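Local coordinates for protein allergen Bos d 2 (Bos taurus, PDB 4WFV) that probably carries pheromones or other small odorant molecules as a secreted lipocalin of cattle dander, where it is a major allergen, at residues A[36-41]-A[150-155]. Residues are numbered along the deposited sequence; the frame is centred on the assembly and turned at random.
Sequences RNYYRR and KTDNCP
A bend at chi2 (-70°) folds the Arg40 side chain back toward Asp152, whose CG lies anti to its own backbone N (chi1 -171°) and whose side chain comes to meet the arginine from the opposite direction. The guanidinium meets the carboxylate end-on in a two-bond salt bridge, the two planes 29° apart: NH1 donates to the syn lone pair of Asp152 OD2 at 2.8 Å, and NH2 reaches OD1 at 2.9 Å in an almost straight bond. Along its adjoining edge, the same group holds Pro155 O side-on, with Arg40 NE 2.8 Å from that oxygen and in the carbonyl plane, and Arg40 NH2, 3.0 Å from Pro155 O, coming from above that plane. A further bond from NH1 to Tyr39 O helps fix the rotation of the guanidinium. Asp152 OD1 also accepts from Cys154 N, closing an Asx turn that shapes the C-terminal segment. In this lipocalin, the bonds of Arg40 fasten the tail after strand 146-147 to the outside of the beta-barrel at strand 38-45, close to the Cys63-Cys154 disulfide that links it to strand 62-74. The classic bulge of Arg40 and Arg41 against Thr54 lies at this same place. Between the arginines, the Tyr38 ring slides past the Asp152 side chain, Tyr38 CD1 lying 3.4 Å from Asp152 CG, while Cys154 SG approaches the ring obliquely. At the far end, Thr151 OG1 stands 2.8 Å from Tyr38 OH and accepts from Arg36 NH2, also at 2.8 Å. Arg36 NE donates in plane to Tyr38 OH, so the extended arginine grips both hydroxyls along one edge, and its NH1 forms a salt bridge with Glu146.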
ATOM      1  N   ARG A  36       0.562  -8.791  -1.917  1.00  7.89           N
ATOM      2  CA  ARG A  36      -0.290  -8.262  -2.979  1.00  8.13           C
ATOM      3  C   ARG A  36      -1.705  -8.158  -2.433  1.00  7.78           C
ATOM      4  O   ARG A  36      -2.409  -9.157  -2.293  1.00 10.15           O
ATOM      5  CB  ARG A  36      -0.256  -9.167  -4.200  1.00 11.00           C
ATOM      6  CG  ARG A  36      -0.808  -8.512  -5.465  1.00  7.78           C
ATOM      7  CD  ARG A  36      -0.838  -9.518  -6.586  1.00  8.65           C
ATOM      8  NE  ARG A  36      -1.342  -9.010  -7.856  1.00  7.48           N
ATOM      9  CZ  ARG A  36      -0.580  -8.607  -8.872  1.00  7.01           C
ATOM     10  NH1 ARG A  36       0.740  -8.590  -8.758  1.00  8.19           N
ATOM     11  NH2 ARG A  36      -1.133  -8.210 -10.004  1.00 10.64           N
ATOM     12  N   ASN A  37      -2.092  -6.944  -2.071  1.00  7.91           N
ATOM     13  CA  ASN A  37      -3.309  -6.730  -1.304  1.00  8.29           C
ATOM     14  C   ASN A  37      -4.182  -5.711  -2.014  1.00  7.04           C
ATOM     15  O   ASN A  37      -3.738  -4.602  -2.329  1.00  9.25           O
ATOM     16  CB  ASN A  37      -2.951  -6.254   0.107  1.00 10.44           C
ATOM     17  CG  ASN A  37      -1.907  -7.141   0.771  1.00 11.28           C
ATOM     18  OD1 ASN A  37      -0.935  -6.649   1.352  1.00 13.46           O
ATOM     19  ND2 ASN A  37      -2.092  -8.453   0.666  1.00 11.77           N
ATOM     20  N   TYR A  38      -5.427  -6.099  -2.279  1.00  7.67           N
ATOM     21  CA  TYR A  38      -6.328  -5.266  -3.063  1.00  6.94           C
ATOM     22  C   TYR A  38      -7.157  -4.366  -2.155  1.00  6.84           C
ATOM     23  O   TYR A  38      -8.223  -4.756  -1.657  1.00  8.14           O
ATOM     24  CB  TYR A  38      -7.206  -6.139  -3.971  1.00  8.41           C
ATOM     25  CG  TYR A  38      -6.409  -6.992  -4.937  1.00  7.03           C
ATOM     26  CD1 TYR A  38      -5.867  -6.449  -6.096  1.00  7.91           C
ATOM     27  CD2 TYR A  38      -6.198  -8.344  -4.687  1.00  8.26           C
ATOM     28  CE1 TYR A  38      -5.135  -7.237  -6.994  1.00  7.50           C
ATOM     29  CE2 TYR A  38      -5.467  -9.141  -5.576  1.00  8.68           C
ATOM     30  CZ  TYR A  38      -4.942  -8.572  -6.722  1.00  7.96           C
ATOM     31  OH  TYR A  38      -4.224  -9.345  -7.608  1.00  9.52           O
ATOM     32  N   TYR A  39      -6.658  -3.147  -1.968  1.00  7.17           N
ATOM     33  CA  TYR A  39      -7.278  -2.164  -1.083  1.00  7.14           C
ATOM     34  C   TYR A  39      -8.717  -1.891  -1.446  1.00  6.94           C
ATOM     35  O   TYR A  39      -9.080  -1.877  -2.621  1.00  8.17           O
ATOM     36  CB  TYR A  39      -6.520  -0.836  -1.169  1.00  7.45           C
ATOM     37  CG  TYR A  39      -5.292  -0.759  -0.290  1.00  8.97           C
ATOM     38  CD1 TYR A  39      -4.129  -1.453  -0.617  1.00  7.66           C
ATOM     39  CD2 TYR A  39      -5.289   0.021   0.859  1.00 11.30           C
ATOM     40  CE1 TYR A  39      -2.997  -1.379   0.181  1.00 10.47           C
ATOM     41  CE2 TYR A  39      -4.158   0.107   1.665  1.00 12.19           C
ATOM     42  CZ  TYR A  39      -3.019  -0.591   1.323  1.00 10.09           C
ATOM     43  OH  TYR A  39      -1.909  -0.496   2.148  1.00 12.77           O
ATOM     44  N   ARG A  40      -9.529  -1.660  -0.419  1.00  8.56           N
ATOM     45  CA  ARG A  40     -10.897  -1.178  -0.615  1.00  8.27           C
ATOM     46  C   ARG A  40     -11.178   0.073   0.204  1.00  9.63           C
ATOM     47  O   ARG A  40     -11.865   0.981  -0.265  1.00 10.55           O
ATOM     48  CB  ARG A  40     -11.920  -2.282  -0.305  1.00  8.42           C
ATOM     49  CG  ARG A  40     -11.885  -3.454  -1.290  1.00  7.56           C
ATOM     50  CD  ARG A  40     -12.415  -3.038  -2.653  1.00  7.08           C
ATOM     51  NE  ARG A  40     -12.498  -4.139  -3.603  1.00  7.95           N
ATOM     52  CZ  ARG A  40     -11.520  -4.512  -4.426  1.00  6.63           C
ATOM     53  NH1 ARG A  40     -10.348  -3.879  -4.427  1.00  7.56           N
ATOM     54  NH2 ARG A  40     -11.737  -5.507  -5.277  1.00  7.17           N
ATOM     55  N   ARG A  41     -10.651   0.143   1.422  1.00  9.33           N
ATOM     56  CA  ARG A  41     -11.000   1.266   2.285  1.00 12.01           C
ATOM     57  C   ARG A  41      -9.975   1.476   3.378  1.00 10.16           C
ATOM     58  O   ARG A  41      -9.434   0.510   3.922  1.00 12.34           O
ATOM     59  CB  ARG A  41     -12.375   1.034   2.915  1.00 12.93           C
ATOM     60  CG  ARG A  41     -12.913   2.226   3.690  1.00 14.44           C
ATOM     61  CD  ARG A  41     -14.326   1.937   4.189  1.00 22.33           C
ATOM     62  NE  ARG A  41     -14.900   3.070   4.910  1.00 27.94           N
ATOM     63  CZ  ARG A  41     -16.082   3.042   5.520  1.00 39.41           C
ATOM     64  NH1 ARG A  41     -16.816   1.938   5.495  1.00 37.17           N
ATOM     65  NH2 ARG A  41     -16.528   4.118   6.157  1.00 35.03           N
ATOM     66  N   LYS A 150      -5.239  -4.345 -12.725  1.00  8.41           N
ATOM     67  CA  LYS A 150      -5.543  -5.184 -13.883  1.00  9.82           C
ATOM     68  C   LYS A 150      -5.760  -6.658 -13.529  1.00  8.35           C
ATOM     69  O   LYS A 150      -6.227  -7.437 -14.367  1.00 10.54           O
ATOM     70  CB  LYS A 150      -4.459  -5.048 -14.958  1.00 11.11           C
ATOM     71  CG  LYS A 150      -4.478  -3.689 -15.656  1.00 13.72           C
ATOM     72  CD  LYS A 150      -3.305  -3.515 -16.606  1.00 18.89           C
ATOM     73  CE  LYS A 150      -3.317  -2.122 -17.225  1.00 20.42           C
ATOM     74  NZ  LYS A 150      -4.469  -1.957 -18.153  1.00 32.63           N
ATOM     75  N   THR A 151      -5.441  -7.051 -12.301  1.00  7.68           N
ATOM     76  CA  THR A 151      -5.774  -8.406 -11.853  1.00  8.58           C
ATOM     77  C   THR A 151      -6.749  -8.399 -10.676  1.00  8.26           C
ATOM     78  O   THR A 151      -6.990  -9.439 -10.052  1.00  9.28           O
ATOM     79  CB  THR A 151      -4.507  -9.225 -11.469  1.00 10.05           C
ATOM     80  OG1 THR A 151      -3.918  -8.674 -10.283  1.00 10.50           O
ATOM     81  CG2 THR A 151      -3.483  -9.218 -12.610  1.00 11.96           C
ATOM     82  N   ASP A 152      -7.326  -7.230 -10.384  1.00  7.53           N
ATOM     83  CA  ASP A 152      -8.243  -7.106  -9.255  1.00  6.20           C
ATOM     84  C   ASP A 152      -9.666  -7.432  -9.673  1.00  8.47           C
ATOM     85  O   ASP A 152     -10.468  -6.541  -9.992  1.00  7.85           O
ATOM     86  CB  ASP A 152      -8.182  -5.703  -8.658  1.00  6.87           C
ATOM     87  CG  ASP A 152      -8.947  -5.589  -7.349  1.00  7.01           C
ATOM     88  OD1 ASP A 152      -9.707  -6.528  -7.018  1.00  7.84           O
ATOM     89  OD2 ASP A 152      -8.807  -4.556  -6.666  1.00  8.65           O
ATOM     90  N   ASN A 153      -9.957  -8.727  -9.666  1.00  9.37           N
ATOM     91  CA  ASN A 153     -11.271  -9.228 -10.019  1.00  9.60           C
ATOM     92  C   ASN A 153     -12.039  -9.595  -8.769  1.00 12.04           C
ATOM     93  O   ASN A 153     -12.983 -10.382  -8.822  1.00 10.89           O
ATOM     94  CB  ASN A 153     -11.159 -10.422 -10.980  1.00 10.56           C
ATOM     95  CG  ASN A 153     -10.429 -11.606 -10.373  1.00 12.65           C
ATOM     96  OD1 ASN A 153      -9.789 -11.500  -9.331  1.00 12.20           O
ATOM     97  ND2 ASN A 153     -10.536 -12.751 -11.032  1.00 19.37           N
ATOM     98  N   CYS A 154     -11.637  -9.033  -7.633  1.00  9.24           N
ATOM     99  CA  CYS A 154     -12.414  -9.202  -6.405  1.00  9.54           C
ATOM    100  C   CYS A 154     -13.589  -8.229  -6.372  1.00 10.35           C
ATOM    101  O   CYS A 154     -13.587  -7.234  -7.085  1.00  9.59           O
ATOM    102  CB  CYS A 154     -11.528  -9.018  -5.174  1.00  7.72           C
ATOM    103  SG  CYS A 154     -10.149 -10.222  -5.090  1.00 16.98           S
ATOM    104  N   PRO A 155     -14.601  -8.517  -5.544  1.00  9.33           N
ATOM    105  CA  PRO A 155     -15.786  -7.657  -5.535  1.00 10.55           C
ATOM    106  C   PRO A 155     -15.413  -6.207  -5.241  1.00 10.47           C
ATOM    107  O   PRO A 155     -14.527  -5.957  -4.424  1.00 10.74           O
ATOM    108  CB  PRO A 155     -16.633  -8.261  -4.404  1.00 12.93           C
ATOM    109  CG  PRO A 155     -16.232  -9.698  -4.376  1.00 13.28           C
ATOM    110  CD  PRO A 155     -14.747  -9.674  -4.643  1.00 12.42           C
TER